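Local coordinates for Non-structural polyprotein (PDB 4GUA) that is processed by its own nsP2 cysteine protease and, through the nsP2 and nsP3 regions it joins, probably supports alphavirus RNA replication, at residues G71-H83 with H93-D106. Sequence-based numbering, arbitrary orientation.
Sequences GLFSKQSIPLTYH and HWDNSPGTRKYGYD. With SO4 (sulfate ion), chain D.
Leu80 drives its side chain between Trp94 and Tyr103, and the tightly packed part of this contact grows from that wedge. With CG anti to the backbone N (chi1 -176°), its CG lies 3.8 Å from Trp94 CZ3 while CB meets the Tyr103 ring at CD1, 3.7 Å away. Helix 16-27 meets Leu80 through Ala20 and Leu21, and helix 52-64 touches both aromatic residues. Tyr82, itself exposed to solvent, covers a face of Trp94: the CB of Tyr82 sits over the indole six-membered ring, a CH-pi contact, and Tyr82 CD1 comes within 3.5 Å of Trp94 CE2. The ring planes are inclined at 57°, an oblique pairing.

On the face opposite Tyr82 and Trp94, the side chains of Thr81, His83 and Asp95 gather with Ser97 into a polar cluster. His83 NE2 hydrogen-bonds Ser97 OG at 3.0 Å and reaches Asp95 OD1 only weakly; both partners lie near the ring plane at its edge, which probably helps to set the imidazole's rotation. Asp95 OD1 also accepts from Ser97 N, forming an Asx turn, and Thr81 OG1 donates to Ser97 O at 2.7 Å. Asn96 ND2 gives Pro79 O a nearly straight bond (178°) and is shared with Ala20 O.

Looser packing accompanies the solvent-facing Pro98 and Thr100, whose side chains point away from 71-83, and a sulfate, probably from the crystallisation liquor, that Lys102 N holds through a weak bond. Strand 78-83 thus runs centrally between 93-95 and 102-103, pairing antiparallel with both: a beta hairpin extended to a small three-stranded sheet, packed against helices in the nsP2 protease region (peptidase family C9).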
ATOM      1  N   GLY A  71      -4.234 -14.113  13.238  1.00 59.32           N
ATOM      2  CA  GLY A  71      -5.500 -14.518  13.820  1.00 67.26           C
ATOM      3  C   GLY A  71      -5.428 -14.869  15.301  1.00 63.35           C
ATOM      4  O   GLY A  71      -6.434 -15.243  15.914  1.00 53.98           O
ATOM      5  N   LEU A  72      -4.241 -14.739  15.885  1.00 58.87           N
ATOM      6  CA  LEU A  72      -4.040 -15.126  17.278  1.00 61.32           C
ATOM      7  C   LEU A  72      -4.986 -14.433  18.251  1.00 62.37           C
ATOM      8  O   LEU A  72      -5.447 -15.047  19.205  1.00 66.55           O
ATOM      9  CB  LEU A  72      -2.594 -14.870  17.689  1.00 60.16           C
ATOM     10  CG  LEU A  72      -1.612 -15.945  17.234  1.00 62.08           C
ATOM     11  CD1 LEU A  72      -0.180 -15.510  17.469  1.00 67.38           C
ATOM     12  CD2 LEU A  72      -1.888 -17.230  17.974  1.00 61.52           C
ATOM     13  N   PHE A  73      -5.231 -13.148  18.040  1.00 55.25           N
ATOM     14  CA  PHE A  73      -6.171 -12.399  18.875  1.00 56.77           C
ATOM     15  C   PHE A  73      -7.582 -12.238  18.283  1.00 58.48           C
ATOM     16  O   PHE A  73      -8.353 -11.406  18.758  1.00 54.39           O
ATOM     17  CB  PHE A  73      -5.574 -11.061  19.301  1.00 56.66           C
ATOM     18  CG  PHE A  73      -4.631 -11.180  20.458  1.00 53.40           C
ATOM     19  CD1 PHE A  73      -5.115 -11.353  21.740  1.00 48.74           C
ATOM     20  CD2 PHE A  73      -3.264 -11.143  20.265  1.00 53.62           C
ATOM     21  CE1 PHE A  73      -4.253 -11.473  22.811  1.00 52.09           C
ATOM     22  CE2 PHE A  73      -2.395 -11.260  21.335  1.00 51.84           C
ATOM     23  CZ  PHE A  73      -2.889 -11.428  22.606  1.00 53.88           C
ATOM     24  N   SER A  74      -7.880 -12.975  17.213  1.00 57.58           N
ATOM     25  CA  SER A  74      -9.095 -12.767  16.417  1.00 58.71           C
ATOM     26  C   SER A  74     -10.346 -13.518  16.891  1.00 60.45           C
ATOM     27  O   SER A  74     -11.382 -13.511  16.222  1.00 62.44           O
ATOM     28  CB  SER A  74      -8.824 -13.124  14.955  1.00 67.61           C
ATOM     29  OG  SER A  74      -8.629 -11.957  14.177  1.00 81.23           O
ATOM     30  N   LYS A  75     -10.246 -14.186  18.026  1.00 55.74           N
ATOM     31  CA  LYS A  75     -11.397 -14.825  18.637  1.00 64.55           C
ATOM     32  C   LYS A  75     -12.297 -13.727  19.198  1.00 71.39           C
ATOM     33  O   LYS A  75     -11.818 -12.833  19.899  1.00 73.41           O
ATOM     34  CB  LYS A  75     -10.883 -15.790  19.701  1.00 75.83           C
ATOM     35  CG  LYS A  75     -11.861 -16.308  20.722  1.00 86.48           C
ATOM     36  CD  LYS A  75     -11.236 -15.932  22.071  1.00 97.89           C
ATOM     37  CE  LYS A  75     -11.509 -16.875  23.225  1.00100.78           C
ATOM     38  NZ  LYS A  75     -10.766 -16.432  24.458  1.00 94.51           N
ATOM     39  N   GLN A  76     -13.595 -13.772  18.894  1.00 67.35           N
ATOM     40  CA  GLN A  76     -14.443 -12.631  19.227  1.00 57.43           C
ATOM     41  C   GLN A  76     -14.959 -12.818  20.628  1.00 56.19           C
ATOM     42  O   GLN A  76     -15.958 -13.485  20.847  1.00 66.69           O
ATOM     43  CB  GLN A  76     -15.657 -12.573  18.293  1.00 52.57           C
ATOM     44  CG  GLN A  76     -15.338 -12.611  16.818  1.00 53.68           C
ATOM     45  CD  GLN A  76     -14.536 -11.418  16.382  1.00 61.31           C
ATOM     46  OE1 GLN A  76     -13.324 -11.506  16.200  1.00 63.43           O
ATOM     47  NE2 GLN A  76     -15.207 -10.281  16.221  1.00 65.64           N
ATOM     48  N   SER A  77     -14.355 -12.116  21.565  1.00 63.12           N
ATOM     49  CA  SER A  77     -14.642 -12.350  22.964  1.00 69.27           C
ATOM     50  C   SER A  77     -14.971 -11.057  23.656  1.00 73.23           C
ATOM     51  O   SER A  77     -16.104 -10.816  24.063  1.00 82.41           O
ATOM     52  CB  SER A  77     -13.421 -12.957  23.654  1.00 67.01           C
ATOM     53  OG  SER A  77     -13.085 -14.236  23.150  1.00 58.84           O
ATOM     54  N   ILE A  78     -13.944 -10.230  23.776  1.00 62.41           N
ATOM     55  CA  ILE A  78     -14.036  -8.973  24.472  1.00 58.90           C
ATOM     56  C   ILE A  78     -13.999  -7.846  23.465  1.00 62.03           C
ATOM     57  O   ILE A  78     -13.071  -7.748  22.669  1.00 62.09           O
ATOM     58  CB  ILE A  78     -12.868  -8.834  25.435  1.00 56.15           C
ATOM     59  CG1 ILE A  78     -12.818 -10.073  26.337  1.00 57.33           C
ATOM     60  CG2 ILE A  78     -12.985  -7.541  26.226  1.00 55.01           C
ATOM     61  CD1 ILE A  78     -11.555 -10.186  27.145  1.00 65.29           C
ATOM     62  N   PRO A  79     -15.014  -6.985  23.493  1.00 60.52           N
ATOM     63  CA  PRO A  79     -15.011  -5.853  22.569  1.00 59.67           C
ATOM     64  C   PRO A  79     -13.918  -4.851  22.902  1.00 54.94           C
ATOM     65  O   PRO A  79     -13.589  -4.634  24.068  1.00 50.89           O
ATOM     66  CB  PRO A  79     -16.405  -5.240  22.759  1.00 58.31           C
ATOM     67  CG  PRO A  79     -16.839  -5.692  24.071  1.00 52.17           C
ATOM     68  CD  PRO A  79     -16.245  -7.039  24.293  1.00 52.00           C
ATOM     69  N   LEU A  80     -13.306  -4.304  21.862  1.00 60.47           N
ATOM     70  CA  LEU A  80     -12.392  -3.193  22.017  1.00 56.79           C
ATOM     71  C   LEU A  80     -13.014  -2.026  21.287  1.00 61.28           C
ATOM     72  O   LEU A  80     -13.029  -1.990  20.058  1.00 60.19           O
ATOM     73  CB  LEU A  80     -11.028  -3.525  21.430  1.00 57.54           C
ATOM     74  CG  LEU A  80      -9.959  -2.451  21.632  1.00 61.11           C
ATOM     75  CD1 LEU A  80      -9.786  -2.120  23.118  1.00 59.10           C
ATOM     76  CD2 LEU A  80      -8.640  -2.904  21.006  1.00 56.09           C
ATOM     77  N   THR A  81     -13.478  -1.050  22.060  1.00 59.07           N
ATOM     78  CA  THR A  81     -14.371  -0.023  21.554  1.00 55.47           C
ATOM     79  C   THR A  81     -13.802   1.374  21.747  1.00 60.63           C
ATOM     80  O   THR A  81     -13.451   1.786  22.866  1.00 54.12           O
ATOM     81  CB  THR A  81     -15.737  -0.097  22.256  1.00 54.87           C
ATOM     82  OG1 THR A  81     -16.286  -1.409  22.093  1.00 60.93           O
ATOM     83  CG2 THR A  81     -16.693   0.929  21.683  1.00 48.85           C
ATOM     84  N   TYR A  82     -13.730   2.093  20.633  1.00 64.51           N
ATOM     85  CA  TYR A  82     -13.285   3.470  20.626  1.00 60.29           C
ATOM     86  C   TYR A  82     -14.506   4.365  20.679  1.00 65.31           C
ATOM     87  O   TYR A  82     -15.444   4.180  19.906  1.00 69.73           O
ATOM     88  CB  TYR A  82     -12.512   3.757  19.345  1.00 57.93           C
ATOM     89  CG  TYR A  82     -11.990   5.172  19.237  1.00 59.48           C
ATOM     90  CD1 TYR A  82     -10.941   5.617  20.038  1.00 57.68           C
ATOM     91  CD2 TYR A  82     -12.566   6.076  18.345  1.00 55.20           C
ATOM     92  CE1 TYR A  82     -10.469   6.915  19.941  1.00 55.56           C
ATOM     93  CE2 TYR A  82     -12.101   7.378  18.244  1.00 54.40           C
ATOM     94  CZ  TYR A  82     -11.051   7.793  19.043  1.00 54.79           C
ATOM     95  OH  TYR A  82     -10.584   9.085  18.941  1.00 55.42           O
ATOM     96  N   HIS A  83     -14.485   5.340  21.579  1.00 64.78           N
ATOM     97  CA  HIS A  83     -15.564   6.314  21.683  1.00 61.29           C
ATOM     98  C   HIS A  83     -15.101   7.719  21.346  1.00 60.66           C
ATOM     99  O   HIS A  83     -14.302   8.292  22.078  1.00 63.72           O
ATOM    100  CB  HIS A  83     -16.162   6.312  23.086  1.00 60.38           C
ATOM    101  CG  HIS A  83     -16.797   5.015  23.468  1.00 60.16           C
ATOM    102  ND1 HIS A  83     -18.091   4.697  23.121  1.00 60.59           N
ATOM    103  CD2 HIS A  83     -16.326   3.965  24.181  1.00 62.31           C
ATOM    104  CE1 HIS A  83     -18.387   3.498  23.592  1.00 67.47           C
ATOM    105  NE2 HIS A  83     -17.333   3.033  24.239  1.00 68.09           N
ATOM    106  N   HIS A  93     -12.226   8.026  24.126  1.00 55.83           N
ATOM    107  CA  HIS A  93     -11.929   7.086  25.184  1.00 58.38           C
ATOM    108  C   HIS A  93     -11.956   5.639  24.671  1.00 60.97           C
ATOM    109  O   HIS A  93     -12.763   5.301  23.802  1.00 54.50           O
ATOM    110  CB  HIS A  93     -12.944   7.322  26.311  1.00 60.82           C
ATOM    111  CG  HIS A  93     -12.855   6.350  27.440  1.00 64.91           C
ATOM    112  ND1 HIS A  93     -11.862   6.402  28.394  1.00 74.87           N
ATOM    113  CD2 HIS A  93     -13.647   5.308  27.777  1.00 66.02           C
ATOM    114  CE1 HIS A  93     -12.040   5.426  29.267  1.00 73.56           C
ATOM    115  NE2 HIS A  93     -13.116   4.746  28.914  1.00 72.59           N
ATOM    116  N   TRP A  94     -11.066   4.793  25.190  1.00 59.58           N
ATOM    117  CA  TRP A  94     -11.095   3.371  24.869  1.00 53.19           C
ATOM    118  C   TRP A  94     -11.609   2.578  26.049  1.00 56.91           C
ATOM    119  O   TRP A  94     -11.150   2.758  27.175  1.00 52.49           O
ATOM    120  CB  TRP A  94      -9.704   2.837  24.543  1.00 53.78           C
ATOM    121  CG  TRP A  94      -9.134   3.236  23.217  1.00 54.08           C
ATOM    122  CD1 TRP A  94      -8.325   4.299  22.962  1.00 52.87           C
ATOM    123  CD2 TRP A  94      -9.312   2.561  21.966  1.00 54.27           C
ATOM    124  NE1 TRP A  94      -7.983   4.330  21.632  1.00 51.50           N
ATOM    125  CE2 TRP A  94      -8.580   3.276  20.997  1.00 53.95           C
ATOM    126  CE3 TRP A  94     -10.018   1.421  21.569  1.00 55.42           C
ATOM    127  CZ2 TRP A  94      -8.536   2.894  19.658  1.00 54.53           C
ATOM    128  CZ3 TRP A  94      -9.973   1.042  20.234  1.00 55.70           C
ATOM    129  CH2 TRP A  94      -9.238   1.778  19.296  1.00 51.97           C
ATOM    130  N   ASP A  95     -12.530   1.661  25.783  1.00 63.96           N
ATOM    131  CA  ASP A  95     -12.948   0.715  26.806  1.00 67.84           C
ATOM    132  C   ASP A  95     -13.491  -0.580  26.208  1.00 72.28           C
ATOM    133  O   ASP A  95     -13.414  -0.812  25.007  1.00 66.11           O
ATOM    134  CB  ASP A  95     -13.963   1.350  27.762  1.00 67.84           C
ATOM    135  CG  ASP A  95     -15.280   1.700  27.088  1.00 74.28           C
ATOM    136  OD1 ASP A  95     -15.575   1.145  26.012  1.00 73.31           O
ATOM    137  OD2 ASP A  95     -16.039   2.517  27.657  1.00 81.29           O
ATOM    138  N   ASN A  96     -14.017  -1.426  27.081  1.00 77.88           N
ATOM    139  CA  ASN A  96     -14.543  -2.732  26.715  1.00 70.50           C
ATOM    140  C   ASN A  96     -16.068  -2.786  26.506  1.00 71.95           C
ATOM    141  O   ASN A  96     -16.651  -3.866  26.446  1.00 73.46           O
ATOM    142  CB  ASN A  96     -14.057  -3.774  27.719  1.00 67.22           C
ATOM    143  CG  ASN A  96     -12.543  -3.820  27.804  1.00 62.93           C
ATOM    144  OD1 ASN A  96     -11.956  -3.591  28.864  1.00 59.18           O
ATOM    145  ND2 ASN A  96     -11.900  -4.083  26.672  1.00 63.85           N
ATOM    146  N   SER A  97     -16.723  -1.628  26.464  1.00 72.61           N
ATOM    147  CA  SER A  97     -18.170  -1.579  26.244  1.00 68.06           C
ATOM    148  C   SER A  97     -18.550  -2.307  24.951  1.00 68.92           C
ATOM    149  O   SER A  97     -17.708  -2.523  24.083  1.00 68.72           O
ATOM    150  CB  SER A  97     -18.661  -0.130  26.185  1.00 64.63           C
ATOM    151  OG  SER A  97     -18.655   0.379  24.861  1.00 62.05           O
ATOM    152  N   PRO A  98     -19.820  -2.729  24.839  1.00 69.17           N
ATOM    153  CA  PRO A  98     -20.344  -3.476  23.683  1.00 64.58           C
ATOM    154  C   PRO A  98     -20.074  -2.842  22.316  1.00 60.88           C
ATOM    155  O   PRO A  98     -20.176  -1.624  22.169  1.00 68.39           O
ATOM    156  CB  PRO A  98     -21.848  -3.510  23.957  1.00 54.15           C
ATOM    157  CG  PRO A  98     -21.941  -3.488  25.441  1.00 54.63           C
ATOM    158  CD  PRO A  98     -20.826  -2.601  25.909  1.00 62.52           C
ATOM    159  N   GLY A  99     -19.756  -3.677  21.329  1.00 57.59           N
ATOM    160  CA  GLY A  99     -19.464  -3.219  19.975  1.00 60.92           C
ATOM    161  C   GLY A  99     -19.156  -4.383  19.050  1.00 61.66           C
ATOM    162  O   GLY A  99     -18.944  -5.503  19.515  1.00 63.06           O
ATOM    163  N   THR A 100     -19.146  -4.143  17.741  1.00 65.08           N
ATOM    164  CA  THR A 100     -18.942  -5.246  16.799  1.00 67.59           C
ATOM    165  C   THR A 100     -17.469  -5.612  16.648  1.00 73.34           C
ATOM    166  O   THR A 100     -17.155  -6.653  16.081  1.00 83.57           O
ATOM    167  CB  THR A 100     -19.532  -4.966  15.398  1.00 68.46           C
ATOM    168  OG1 THR A 100     -18.980  -3.759  14.865  1.00 78.74           O
ATOM    169  CG2 THR A 100     -21.035  -4.846  15.460  1.00 69.07           C
ATOM    170  N   ARG A 101     -16.567  -4.762  17.137  1.00 74.95           N
ATOM    171  CA  ARG A 101     -15.141  -5.077  17.095  1.00 70.83           C
ATOM    172  C   ARG A 101     -14.718  -5.772  18.386  1.00 68.99           C
ATOM    173  O   ARG A 101     -14.757  -5.175  19.465  1.00 68.79           O
ATOM    174  CB  ARG A 101     -14.284  -3.826  16.895  1.00 70.32           C
ATOM    175  CG  ARG A 101     -14.493  -3.092  15.587  1.00 73.59           C
ATOM    176  CD  ARG A 101     -13.540  -1.899  15.507  1.00 82.49           C
ATOM    177  NE  ARG A 101     -13.893  -0.934  14.467  1.00 85.16           N
ATOM    178  CZ  ARG A 101     -14.932  -0.102  14.533  1.00 85.16           C
ATOM    179  NH1 ARG A 101     -15.758  -0.121  15.578  1.00 79.25           N
ATOM    180  NH2 ARG A 101     -15.163   0.744  13.540  1.00 84.50           N
ATOM    181  N   LYS A 102     -14.313  -7.035  18.263  1.00 67.65           N
ATOM    182  CA  LYS A 102     -13.935  -7.843  19.417  1.00 63.95           C
ATOM    183  C   LYS A 102     -12.608  -8.560  19.179  1.00 62.93           C
ATOM    184  O   LYS A 102     -12.203  -8.789  18.036  1.00 66.10           O
ATOM    185  CB  LYS A 102     -15.030  -8.870  19.712  1.00 62.16           C
ATOM    186  CG  LYS A 102     -16.430  -8.280  19.758  1.00 66.33           C
ATOM    187  CD  LYS A 102     -17.441  -9.272  20.303  1.00 69.79           C
ATOM    188  CE  LYS A 102     -18.844  -8.713  20.254  1.00 69.35           C
ATOM    189  NZ  LYS A 102     -19.838  -9.720  20.684  1.00 73.96           N
ATOM    190  N   TYR A 103     -11.941  -8.924  20.269  1.00 62.88           N
ATOM    191  CA  TYR A 103     -10.658  -9.604  20.192  1.00 64.90           C
ATOM    192  C   TYR A 103     -10.534 -10.610  21.330  1.00 69.17           C
ATOM    193  O   TYR A 103     -11.205 -10.493  22.352  1.00 70.68           O
ATOM    194  CB  TYR A 103      -9.513  -8.590  20.281  1.00 61.98           C
ATOM    195  CG  TYR A 103      -9.508  -7.574  19.158  1.00 67.47           C
ATOM    196  CD1 TYR A 103     -10.233  -6.393  19.257  1.00 73.79           C
ATOM    197  CD2 TYR A 103      -8.790  -7.798  18.001  1.00 69.11           C
ATOM    198  CE1 TYR A 103     -10.238  -5.466  18.228  1.00 74.20           C
ATOM    199  CE2 TYR A 103      -8.786  -6.880  16.974  1.00 69.95           C
ATOM    200  CZ  TYR A 103      -9.509  -5.718  17.088  1.00 75.64           C
ATOM    201  OH  TYR A 103      -9.495  -4.806  16.052  1.00 83.20           O
ATOM    202  N   GLY A 104      -9.694 -11.616  21.128  1.00 66.92           N
ATOM    203  CA  GLY A 104      -9.312 -12.530  22.185  1.00 61.43           C
ATOM    204  C   GLY A 104      -8.438 -13.634  21.629  1.00 56.65           C
ATOM    205  O   GLY A 104      -8.518 -13.966  20.446  1.00 49.78           O
ATOM    206  N   TYR A 105      -7.658 -14.260  22.502  1.00 56.25           N
ATOM    207  CA  TYR A 105      -6.707 -15.271  22.074  1.00 54.68           C
ATOM    208  C   TYR A 105      -7.458 -16.439  21.472  1.00 60.02           C
ATOM    209  O   TYR A 105      -8.406 -16.938  22.062  1.00 69.43           O
ATOM    210  CB  TYR A 105      -5.879 -15.738  23.260  1.00 55.58           C
ATOM    211  CG  TYR A 105      -4.725 -16.631  22.887  1.00 61.89           C
ATOM    212  CD1 TYR A 105      -3.587 -16.109  22.282  1.00 64.31           C
ATOM    213  CD2 TYR A 105      -4.761 -17.992  23.156  1.00 67.20           C
ATOM    214  CE1 TYR A 105      -2.521 -16.924  21.949  1.00 67.80           C
ATOM    215  CE2 TYR A 105      -3.700 -18.814  22.829  1.00 70.90           C
ATOM    216  CZ  TYR A 105      -2.583 -18.276  22.227  1.00 71.83           C
ATOM    217  OH  TYR A 105      -1.530 -19.099  21.903  1.00 76.44           O
ATOM    218  N   ASP A 106      -7.008 -16.903  20.315  1.00 63.30           N
ATOM    219  CA  ASP A 106      -7.666 -18.009  19.640  1.00 65.25           C
ATOM    220  C   ASP A 106      -6.810 -19.272  19.711  1.00 62.99           C
ATOM    221  O   ASP A 106      -5.790 -19.385  19.034  1.00 61.26           O
ATOM    222  CB  ASP A 106      -7.931 -17.618  18.186  1.00 65.37           C
ATOM    223  CG  ASP A 106      -8.754 -18.636  17.450  1.00 63.45           C
ATOM    224  OD1 ASP A 106      -8.702 -19.827  17.826  1.00 60.50           O
ATOM    225  OD2 ASP A 106      -9.462 -18.238  16.502  1.00 64.43           O
TER
HETATM  226  S   SO4 D1701     -13.713  -7.493  14.048  1.00109.28           S
HETATM  227  O1  SO4 D1701     -13.904  -8.388  12.909  1.00113.50           O
HETATM  228  O2  SO4 D1701     -14.833  -7.627  14.977  1.00103.34           O
HETATM  229  O3  SO4 D1701     -12.477  -7.824  14.763  1.00102.38           O
HETATM  230  O4  SO4 D1701     -13.666  -6.131  13.523  1.00108.61           O